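Local coordinates for protein lysozyme, putative (Bacillus anthracis, PDB 2WAG) that probably hydrolyses the glycan strands of bacterial cell-wall peptidoglycan as a family GH25 lysozyme, likely with retention of anomeric configuration, at residues A[41-46]-A[54-59]; A[72-77]-A[83-88]; A[102-107]-A[127-132]; A[111-116]-A[146-151]. All blocks are in the same frame, centred on the assembly; numbering follows the deposited sequence.

Contact 1: A[41-46]-A[54-59]; sequences AFIKAT and KYFSKN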
# COMPACT_ATOMS: atom_id res chain seq x y z
N ALA A 41 11.22 5.96 15.54
CA ALA A 41 10.31 4.89 15.23
C ALA A 41 8.97 5.11 15.94
O ALA A 41 8.95 5.44 17.06
CB ALA A 41 10.89 3.58 15.58
N PHE A 42 7.89 4.91 15.22
CA PHE A 42 6.57 4.78 15.84
C PHE A 42 6.12 3.33 15.66
O PHE A 42 6.08 2.83 14.53
CB PHE A 42 5.57 5.74 15.21
CG PHE A 42 5.77 7.19 15.61
CD1 PHE A 42 5.41 7.63 16.88
CD2 PHE A 42 6.33 8.10 14.73
CE1 PHE A 42 5.58 8.95 17.25
CE2 PHE A 42 6.51 9.44 15.10
CZ PHE A 42 6.14 9.85 16.37
N ILE A 43 5.81 2.67 16.76
CA ILE A 43 5.53 1.25 16.77
C ILE A 43 4.07 1.02 17.09
O ILE A 43 3.56 1.57 18.06
CB ILE A 43 6.40 0.57 17.85
CG1 ILE A 43 7.90 0.82 17.61
CG2 ILE A 43 6.08 -0.94 17.97
CD1 ILE A 43 8.74 0.47 18.81
N LYS A 44 3.37 0.21 16.30
CA LYS A 44 1.97 -0.08 16.62
C LYS A 44 1.86 -0.82 17.95
O LYS A 44 2.53 -1.85 18.14
CB LYS A 44 1.31 -0.93 15.55
CG LYS A 44 -0.18 -1.12 15.85
CD LYS A 44 -0.88 -1.94 14.77
CE LYS A 44 -2.34 -2.17 15.14
NZ LYS A 44 -3.01 -3.04 14.12
N ALA A 45 1.03 -0.30 18.86
CA ALA A 45 0.75 -0.97 20.12
C ALA A 45 -0.61 -1.64 20.11
O ALA A 45 -0.71 -2.83 20.37
CB ALA A 45 0.82 0.04 21.27
N THR A 46 -1.65 -0.86 19.85
CA THR A 46 -3.02 -1.30 20.07
C THR A 46 -3.90 -0.93 18.88
O THR A 46 -3.57 -0.05 18.05
CB THR A 46 -3.59 -0.65 21.35
OG1 THR A 46 -3.29 0.75 21.35
CG2 THR A 46 -2.97 -1.24 22.56
N LYS A 54 1.06 -8.09 18.07
CA LYS A 54 1.80 -9.19 18.67
C LYS A 54 3.28 -8.90 18.86
O LYS A 54 3.93 -9.57 19.66
CB LYS A 54 1.61 -10.49 17.88
CG LYS A 54 2.29 -10.52 16.55
CD LYS A 54 2.24 -11.93 15.95
CE LYS A 54 2.88 -11.98 14.58
NZ LYS A 54 2.88 -13.38 14.04
N TYR A 55 3.81 -7.90 18.16
CA TYR A 55 5.22 -7.58 18.31
C TYR A 55 5.44 -6.26 19.04
O TYR A 55 6.58 -5.80 19.15
CB TYR A 55 5.96 -7.55 16.96
CG TYR A 55 6.15 -8.92 16.34
CD1 TYR A 55 6.09 -10.09 17.11
CD2 TYR A 55 6.39 -9.05 14.99
CE1 TYR A 55 6.25 -11.35 16.54
CE2 TYR A 55 6.57 -10.30 14.41
CZ TYR A 55 6.49 -11.43 15.17
OH TYR A 55 6.68 -12.65 14.54
N PHE A 56 4.38 -5.65 19.59
CA PHE A 56 4.59 -4.36 20.26
C PHE A 56 5.62 -4.44 21.40
O PHE A 56 6.54 -3.63 21.48
CB PHE A 56 3.30 -3.76 20.81
CG PHE A 56 3.59 -2.55 21.66
CD1 PHE A 56 4.10 -1.40 21.06
CD2 PHE A 56 3.49 -2.60 23.04
CE1 PHE A 56 4.45 -0.28 21.82
CE2 PHE A 56 3.85 -1.48 23.81
CZ PHE A 56 4.33 -0.33 23.20
N SER A 57 5.43 -5.41 22.28
CA SER A 57 6.28 -5.52 23.46
C SER A 57 7.74 -5.64 23.04
O SER A 57 8.60 -4.91 23.53
CB SER A 57 5.87 -6.70 24.32
OG SER A 57 6.53 -6.64 25.58
N LYS A 58 8.00 -6.58 22.13
CA LYS A 58 9.36 -6.85 21.65
C LYS A 58 9.94 -5.63 20.93
O LYS A 58 11.10 -5.25 21.17
CB LYS A 58 9.34 -8.08 20.72
CG LYS A 58 10.61 -8.31 19.91
CD LYS A 58 10.54 -9.58 19.04
CE LYS A 58 9.56 -9.44 17.88
NZ LYS A 58 9.97 -10.31 16.74
N ASN A 59 9.15 -5.01 20.05
CA ASN A 59 9.64 -3.85 19.33
C ASN A 59 9.94 -2.69 20.27
O ASN A 59 10.94 -1.99 20.12
CB ASN A 59 8.66 -3.41 18.26
CG ASN A 59 8.73 -4.25 17.00
OD1 ASN A 59 9.81 -4.75 16.63
ND2 ASN A 59 7.60 -4.40 16.31
O HOH W 1 4.61 -3.61 16.73
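The methyl group of Ala45 sits over one face of the Phe56 ring, with CB 3.7 Å from the ring centroid and 15° off the normal, a CH-pi contact displaced somewhat toward the rim. Phe56 reaches this place because CG stands anti to its own backbone N (chi1 172°), which carries the ring from the first turn of helix 56-64 across to strand 40-47. Its CD1 also comes within 3.3 Å of Lys44 O. Ile43 spans one turn of the helix, from Phe56 to Asn59. Its CG2 branch wedges between the two helix side chains, 3.7 Å from Phe56 CD1 and 3.6 Å from Asn59 CB, while its CD1 rests near the backbone of Asn59. No direct hydrogen bond crosses the contact; a water takes that role, donating to Lys44 O (3.1 Å) and accepting from Asn59 ND2 (3.1 Å). The other end of that amide, Asn59 OD1, is bonded to Trp30 NE1, which fixes its rotation and leaves ND2 turned to the water. Tyr55 occupies the N-cap position, and its carbonyl receives Asn59 N. Strand and helix of the TIM-barrel-like fold are thus joined mainly by apolar contact, and the bridging water serves a strand carbonyl that points to the helix and a buried amide.

Contact 2: A[72-77]-A[83-88]; sequences AYHFFS and ETQAEQ. With SO4 (sulfate ion), chain G.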
# COMPACT_ATOMS: atom_id res chain seq x y z
N ALA A 72 4.75 5.18 20.28
CA ALA A 72 3.78 4.12 19.95
C ALA A 72 2.55 4.72 19.32
O ALA A 72 2.19 5.86 19.60
CB ALA A 72 3.39 3.36 21.23
N TYR A 73 1.88 3.94 18.47
CA TYR A 73 0.62 4.38 17.90
C TYR A 73 -0.53 3.43 18.19
O TYR A 73 -0.35 2.22 18.40
CB TYR A 73 0.72 4.69 16.40
CG TYR A 73 0.76 3.55 15.39
CD1 TYR A 73 -0.42 2.99 14.89
CD2 TYR A 73 1.98 3.14 14.84
CE1 TYR A 73 -0.36 2.04 13.87
CE2 TYR A 73 2.05 2.20 13.81
CZ TYR A 73 0.87 1.65 13.35
OH TYR A 73 0.86 0.71 12.33
N HIS A 74 -1.72 4.03 18.20
CA HIS A 74 -2.98 3.33 18.31
C HIS A 74 -3.70 3.39 16.98
O HIS A 74 -3.84 4.47 16.40
CB HIS A 74 -3.88 4.05 19.32
CG HIS A 74 -5.17 3.33 19.54
ND1 HIS A 74 -6.38 3.68 18.97
CD2 HIS A 74 -5.40 2.21 20.26
CE1 HIS A 74 -7.30 2.81 19.34
NE2 HIS A 74 -6.74 1.92 20.14
N PHE A 75 -4.18 2.25 16.49
CA PHE A 75 -4.97 2.25 15.28
C PHE A 75 -6.45 2.41 15.66
O PHE A 75 -7.04 1.54 16.30
CB PHE A 75 -4.71 0.99 14.45
CG PHE A 75 -5.23 1.09 13.05
CD1 PHE A 75 -4.35 1.28 11.97
CD2 PHE A 75 -6.58 1.05 12.80
CE1 PHE A 75 -4.86 1.40 10.67
CE2 PHE A 75 -7.09 1.16 11.52
CZ PHE A 75 -6.23 1.34 10.45
N PHE A 76 -7.03 3.55 15.30
CA PHE A 76 -8.39 3.91 15.70
C PHE A 76 -9.46 3.01 15.11
O PHE A 76 -9.39 2.62 13.94
CB PHE A 76 -8.63 5.36 15.28
CG PHE A 76 -9.92 5.97 15.78
CD1 PHE A 76 -10.09 6.30 17.12
CD2 PHE A 76 -10.94 6.25 14.88
CE1 PHE A 76 -11.31 6.88 17.56
CE2 PHE A 76 -12.12 6.85 15.30
CZ PHE A 76 -12.31 7.15 16.63
N SER A 77 -10.46 2.68 15.93
CA SER A 77 -11.65 1.98 15.50
C SER A 77 -12.84 2.94 15.45
O SER A 77 -13.03 3.74 16.37
CB SER A 77 -11.98 0.85 16.45
OG SER A 77 -13.26 0.32 16.12
N GLU A 83 -13.12 6.42 24.96
CA GLU A 83 -12.62 6.20 26.31
C GLU A 83 -11.99 4.82 26.44
O GLU A 83 -10.94 4.66 27.03
CB GLU A 83 -13.74 6.39 27.35
CG GLU A 83 -13.27 6.07 28.76
CD GLU A 83 -14.40 6.03 29.77
OE1 GLU A 83 -15.42 5.34 29.53
OE2 GLU A 83 -14.24 6.68 30.82
N THR A 84 -12.66 3.80 25.89
CA THR A 84 -12.17 2.44 25.96
C THR A 84 -10.89 2.25 25.12
O THR A 84 -9.98 1.55 25.50
CB THR A 84 -13.27 1.46 25.55
OG1 THR A 84 -13.80 1.82 24.27
CG2 THR A 84 -14.38 1.57 26.54
N GLN A 85 -10.86 2.92 23.96
CA GLN A 85 -9.65 2.86 23.13
C GLN A 85 -8.46 3.52 23.83
O GLN A 85 -7.36 2.98 23.80
CB GLN A 85 -9.93 3.49 21.78
CG GLN A 85 -10.93 2.68 20.96
CD GLN A 85 -11.01 3.15 19.55
OE1 GLN A 85 -10.05 3.01 18.78
NE2 GLN A 85 -12.14 3.73 19.17
N ALA A 86 -8.68 4.67 24.48
CA ALA A 86 -7.61 5.33 25.23
C ALA A 86 -7.12 4.44 26.38
O ALA A 86 -5.92 4.33 26.64
CB ALA A 86 -8.08 6.66 25.79
N GLU A 87 -8.07 3.83 27.08
CA GLU A 87 -7.72 2.95 28.19
C GLU A 87 -6.88 1.78 27.71
O GLU A 87 -5.94 1.34 28.39
CB GLU A 87 -8.98 2.44 28.90
CG GLU A 87 -9.69 3.52 29.73
CD GLU A 87 -11.12 3.19 30.15
OE1 GLU A 87 -11.79 2.33 29.54
OE2 GLU A 87 -11.60 3.85 31.10
N GLN A 88 -7.16 1.30 26.50
CA GLN A 88 -6.39 0.22 25.95
C GLN A 88 -4.95 0.61 25.59
O GLN A 88 -3.99 -0.09 25.92
CB GLN A 88 -7.15 -0.38 24.79
CG GLN A 88 -7.95 -1.57 25.28
CD GLN A 88 -7.03 -2.74 25.65
OE1 GLN A 88 -6.89 -3.10 26.83
NE2 GLN A 88 -6.40 -3.31 24.64
S SO4 G . -13.42 -2.54 18.17
O1 SO4 G . -12.88 -2.72 16.83
O2 SO4 G . -12.58 -2.61 19.35
O3 SO4 G . -14.78 -3.06 18.36
O4 SO4 G . -13.69 -1.08 18.12
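With CG anti to the carbonyl carbon (chi1 -67°) and the chain extended beyond it, Gln85 reaches from helix 82-92 to the loop just past strand 69-75 and lays its amide beside the backbone of Ser77. One bond there is sure: Gln85 NE2 donates to Ser77 O over 2.9 Å, from 16° outside the carbonyl plane. A second, from Ser77 N to Gln85 OE1, is doubtful, because the position of that oxygen is less certain. NE2 has another acceptor in Ser80 O, so it links two carbonyls of the connecting loop to the helix. Around the amide stand two rings. Phe76 brings CE1 to 3.6 Å from Gln85 NE2, its ring plane 25° from that of the amide; His74 CE1 lies 3.7 Å from Gln85 CB, and its NE2 is bonded to Gly48 O. Ser77 OG, which also accepts from Asp79 N, lies 2.5 Å from O4 of a sulfate, too short to be relied on; Ser80 and Ser49 also bind this ion, which probably came from the crystallisation liquor. The pair belongs to the beta-alpha-beta unit of strand 69-75, helix 82-92 and strand 103-106, with strand 40-47 on the strand's other flank and Met129 of helix 119-137 packed against His74, Phe76 and Gln85.

Contact 3: A[102-107]-A[127-132]; sequences PVIDVE and SVMIEM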
# COMPACT_ATOMS: atom_id res chain seq x y z
N PRO A 102 2.28 10.21 21.98
CA PRO A 102 1.42 9.16 21.42
C PRO A 102 0.81 9.58 20.09
O PRO A 102 0.57 10.77 19.85
CB PRO A 102 0.31 9.01 22.46
CG PRO A 102 0.38 10.18 23.33
CD PRO A 102 1.69 10.87 23.16
N VAL A 103 0.58 8.59 19.25
CA VAL A 103 -0.08 8.79 17.97
C VAL A 103 -1.41 8.03 17.90
O VAL A 103 -1.47 6.91 18.30
CB VAL A 103 0.80 8.28 16.84
CG1 VAL A 103 0.09 8.31 15.50
CG2 VAL A 103 2.14 9.01 16.81
N ILE A 104 -2.43 8.71 17.36
CA ILE A 104 -3.66 8.01 16.99
C ILE A 104 -3.75 8.03 15.46
O ILE A 104 -3.69 9.09 14.85
CB ILE A 104 -4.92 8.65 17.60
CG1 ILE A 104 -4.79 8.81 19.12
CG2 ILE A 104 -6.12 7.78 17.25
CD1 ILE A 104 -5.86 9.72 19.71
N ASP A 105 -3.87 6.83 14.89
CA ASP A 105 -3.88 6.61 13.46
C ASP A 105 -5.34 6.47 13.01
O ASP A 105 -6.04 5.54 13.43
CB ASP A 105 -3.05 5.34 13.21
CG ASP A 105 -2.98 4.92 11.75
OD1 ASP A 105 -3.99 5.05 11.00
OD2 ASP A 105 -1.91 4.38 11.39
N VAL A 106 -5.79 7.44 12.20
CA VAL A 106 -7.20 7.51 11.75
C VAL A 106 -7.23 7.31 10.24
O VAL A 106 -6.75 8.18 9.47
CB VAL A 106 -7.83 8.86 12.12
CG1 VAL A 106 -9.29 8.90 11.71
CG2 VAL A 106 -7.66 9.17 13.61
N GLU A 107 -7.78 6.18 9.79
CA GLU A 107 -7.81 5.90 8.35
C GLU A 107 -8.84 4.82 8.08
O GLU A 107 -9.29 4.13 9.00
CB GLU A 107 -6.44 5.47 7.81
CG GLU A 107 -5.92 4.17 8.36
CD GLU A 107 -4.51 3.92 7.89
OE1 GLU A 107 -4.32 3.55 6.70
OE2 GLU A 107 -3.56 4.10 8.70
N SER A 127 -11.95 12.92 20.25
CA SER A 127 -11.65 13.98 21.21
C SER A 127 -11.47 13.44 22.62
O SER A 127 -10.61 13.92 23.37
CB SER A 127 -12.74 15.04 21.20
OG SER A 127 -12.79 15.70 19.96
N VAL A 128 -12.28 12.45 23.00
CA VAL A 128 -12.08 11.80 24.29
C VAL A 128 -10.70 11.12 24.35
O VAL A 128 -9.98 11.24 25.34
CB VAL A 128 -13.19 10.79 24.59
CG1 VAL A 128 -12.81 9.94 25.79
CG2 VAL A 128 -14.53 11.51 24.79
N MET A 129 -10.33 10.40 23.29
CA MET A 129 -9.03 9.75 23.27
C MET A 129 -7.89 10.75 23.44
O MET A 129 -6.96 10.52 24.21
CB MET A 129 -8.80 9.04 21.94
CG MET A 129 -9.54 7.78 21.77
SD MET A 129 -8.76 6.72 20.52
CE MET A 129 -7.32 6.32 21.26
N ILE A 130 -7.94 11.83 22.65
CA ILE A 130 -6.90 12.84 22.72
C ILE A 130 -6.80 13.40 24.15
O ILE A 130 -5.70 13.51 24.70
CB ILE A 130 -7.18 13.95 21.72
CG1 ILE A 130 -7.06 13.45 20.29
CG2 ILE A 130 -6.23 15.16 21.97
CD1 ILE A 130 -7.79 14.31 19.29
N GLU A 131 -7.94 13.76 24.74
CA GLU A 131 -7.93 14.32 26.09
C GLU A 131 -7.26 13.36 27.07
O GLU A 131 -6.41 13.74 27.89
CB GLU A 131 -9.36 14.62 26.54
CG GLU A 131 -9.38 15.30 27.92
CD GLU A 131 -10.77 15.58 28.40
OE1 GLU A 131 -11.51 16.32 27.73
OE2 GLU A 131 -11.09 15.09 29.50
N MET A 132 -7.63 12.08 27.00
CA MET A 132 -7.10 11.12 27.94
C MET A 132 -5.61 10.83 27.73
O MET A 132 -4.85 10.70 28.70
CB MET A 132 -7.90 9.81 27.88
CG MET A 132 -9.35 10.02 28.34
SD MET A 132 -10.34 8.53 28.23
CE MET A 132 -9.52 7.47 29.41
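Ile104 and Met129 join the strand and helix of a beta-alpha-beta unit, strand 103-106, helix 119-137 and strand 142-145, in the TIM-barrel-like fold of GH25 enzymes. The close part is small and wholly apolar. Ile104 CD1 lies 3.8 Å from Met129 CB and 4.0 Å from Ile130 CG1, so one terminal methyl meets two consecutive helix residues. Ile104 CG1 stands anti to the carbonyl carbon (chi1 -53°), and the extended chi2 of 167° carries CD1 outward to the helix. Across Ile130 it runs at about a right angle. Other sides of the helix are looser: Ser127 points away from the strand, and Glu131 is exposed to solvent. Asp105, and Glu107 just beyond the strand, take no part in the packing; N of the tag residue Gly2 of the second subunit meets both, bonded to Glu107 OE2 and weakly to Asp105 OD2. Helix 119-137 also leans on the preceding strand and helix. The Met129 chain bends at chi3 (67°), turning its end methyl toward Ile104, with Met129 CE 4.1 Å from Ile104 CG1 and 4.0 Å from Ile104 CD1.

Contact 4: A[111-116]-A[146-151]; sequences NKKDNP and TQEAYD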
# COMPACT_ATOMS: atom_id res chain seq x y z
N ASN A 111 -14.35 -2.59 5.69
CA ASN A 111 -15.37 -2.11 4.75
C ASN A 111 -15.84 -0.69 5.05
O ASN A 111 -16.83 -0.23 4.48
CB ASN A 111 -16.56 -3.07 4.73
CG ASN A 111 -16.20 -4.45 4.22
OD1 ASN A 111 -16.64 -5.46 4.76
ND2 ASN A 111 -15.40 -4.49 3.16
N LYS A 112 -15.15 -0.01 5.96
CA LYS A 112 -15.68 1.22 6.53
C LYS A 112 -15.85 2.34 5.50
O LYS A 112 -16.71 3.21 5.64
CB LYS A 112 -14.82 1.69 7.71
CG LYS A 112 -14.61 0.64 8.80
CD LYS A 112 -15.85 0.37 9.65
CE LYS A 112 -16.67 1.61 9.97
NZ LYS A 112 -17.85 1.25 10.79
N LYS A 113 -15.06 2.32 4.42
CA LYS A 113 -15.19 3.34 3.42
C LYS A 113 -16.45 3.18 2.54
O LYS A 113 -16.87 4.13 1.89
CB LYS A 113 -13.91 3.47 2.57
CG LYS A 113 -13.93 4.69 1.65
CD LYS A 113 -12.64 4.88 0.84
CE LYS A 113 -12.91 5.78 -0.38
NZ LYS A 113 -11.70 6.03 -1.20
N ASP A 114 -17.06 1.99 2.54
CA ASP A 114 -18.34 1.81 1.82
C ASP A 114 -19.46 2.63 2.45
O ASP A 114 -20.43 2.97 1.79
CB ASP A 114 -18.77 0.33 1.81
CG ASP A 114 -17.96 -0.52 0.85
OD1 ASP A 114 -17.67 -0.06 -0.27
OD2 ASP A 114 -17.67 -1.69 1.21
N ASN A 115 -19.33 2.92 3.74
CA ASN A 115 -20.33 3.71 4.46
C ASN A 115 -19.63 4.54 5.52
O ASN A 115 -19.64 4.19 6.70
CB ASN A 115 -21.35 2.79 5.11
CG ASN A 115 -22.15 2.00 4.09
OD1 ASN A 115 -23.05 2.54 3.45
ND2 ASN A 115 -21.82 0.73 3.94
N PRO A 116 -19.00 5.64 5.09
CA PRO A 116 -18.11 6.35 6.02
C PRO A 116 -18.84 6.85 7.27
O PRO A 116 -19.96 7.39 7.19
CB PRO A 116 -17.60 7.53 5.20
CG PRO A 116 -17.70 7.05 3.75
CD PRO A 116 -18.93 6.19 3.72
N THR A 146 -4.57 9.42 6.51
CA THR A 146 -4.47 9.46 5.06
C THR A 146 -5.17 10.74 4.55
O THR A 146 -5.93 11.40 5.29
CB THR A 146 -5.17 8.25 4.46
OG1 THR A 146 -6.53 8.27 4.91
CG2 THR A 146 -4.47 6.94 4.88
N GLN A 147 -4.94 11.10 3.29
CA GLN A 147 -5.58 12.26 2.71
C GLN A 147 -7.10 12.20 2.84
O GLN A 147 -7.74 13.18 3.22
CB GLN A 147 -5.16 12.42 1.24
CG GLN A 147 -5.66 13.71 0.58
CD GLN A 147 -5.48 13.71 -0.93
OE1 GLN A 147 -5.74 12.70 -1.60
NE2 GLN A 147 -5.04 14.83 -1.48
N GLU A 148 -7.68 11.05 2.50
CA GLU A 148 -9.14 10.95 2.54
C GLU A 148 -9.69 11.08 3.96
O GLU A 148 -10.70 11.76 4.18
CB GLU A 148 -9.60 9.65 1.86
CG GLU A 148 -9.35 9.67 0.35
CD GLU A 148 -9.85 8.47 -0.37
OE1 GLU A 148 -9.87 7.37 0.24
OE2 GLU A 148 -10.22 8.61 -1.56
N ALA A 149 -9.03 10.43 4.92
CA ALA A 149 -9.48 10.54 6.29
C ALA A 149 -9.25 11.96 6.83
O ALA A 149 -10.08 12.49 7.58
CB ALA A 149 -8.81 9.47 7.17
N TYR A 150 -8.13 12.57 6.46
CA TYR A 150 -7.87 13.93 6.88
C TYR A 150 -8.99 14.83 6.36
O TYR A 150 -9.59 15.61 7.11
CB TYR A 150 -6.51 14.41 6.36
CG TYR A 150 -6.17 15.79 6.86
CD1 TYR A 150 -5.51 15.94 8.08
CD2 TYR A 150 -6.51 16.94 6.15
CE1 TYR A 150 -5.21 17.20 8.58
CE2 TYR A 150 -6.20 18.21 6.63
CZ TYR A 150 -5.56 18.33 7.86
OH TYR A 150 -5.24 19.58 8.34
N ASP A 151 -9.30 14.73 5.07
CA ASP A 151 -10.27 15.66 4.49
C ASP A 151 -11.66 15.49 5.10
O ASP A 151 -12.39 16.47 5.24
CB ASP A 151 -10.31 15.51 2.97
CG ASP A 151 -9.06 16.05 2.30
OD1 ASP A 151 -8.25 16.74 2.97
OD2 ASP A 151 -8.91 15.79 1.09
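Lys113 and Glu148 carry this surface contact as a salt bridge between a loop and a helix start. The first segment begins at Asn111, whose carbonyl accepts from Asp114 N (3.0 Å) and so opens a turn of helical backbone that lacks the regular helix bonds. Lys112 follows; in the conformer given, its NZ forms a salt bridge with Asp79 on another loop, while its carbonyl receives Asn115 N. Next, Lys113 leaves the turn with CG anti to the backbone N (chi1 -171°), and its chain stays extended through to the ammonium group. That full length brings NZ to 2.7 Å from Glu148 OE1, on the syn side and 22° out of the carboxylate plane. A weak second bond of 3.0 Å runs from Lys113 NZ to Glu148 OE2, so both carboxylate oxygens share the ammonium, and the two side chains cross at about a right angle. A sulfate, probably from the crystallisation liquor, lies about 5 Å from the Lys113 side chain. Asp114 turns elsewhere: its OD1 accepts from Lys171 N of the second subunit, whose Thr170 also packs on Lys113 and Asp114. Across the contact, Thr146 N-caps helix 147-154, its OG1 taking a weak bond of 3.3 Å from Ala149 N, and Glu148 lies in the first turn, beside this cap. The ion pair thus spans from the loop between strand 103-106 and helix 119-137 to the helix that follows strand 142-145, with Tyr150 facing strand 162-166 from that same helix.

In the fold
From the N terminus, contact 1 closes the short connection from strand 40-47 to helix 56-64 before contact 2 opens. Contact 2 then closes the turn between strand 69-75 and helix 82-92, and contact 3 the longer loop from strand 103-106 to helix 119-137. These three are in series, and their strands lie side by side in one sheet: Ala45 N and Tyr73 O probably pair between contacts 1 and 2, as do His74 N and Val103 O between contacts 2 and 3. Contact 4 crosses contact 3, joining residues 111-116, within the loop after strand 103-106, to helix 147-154. All four contacts have residues that touch the second subunit.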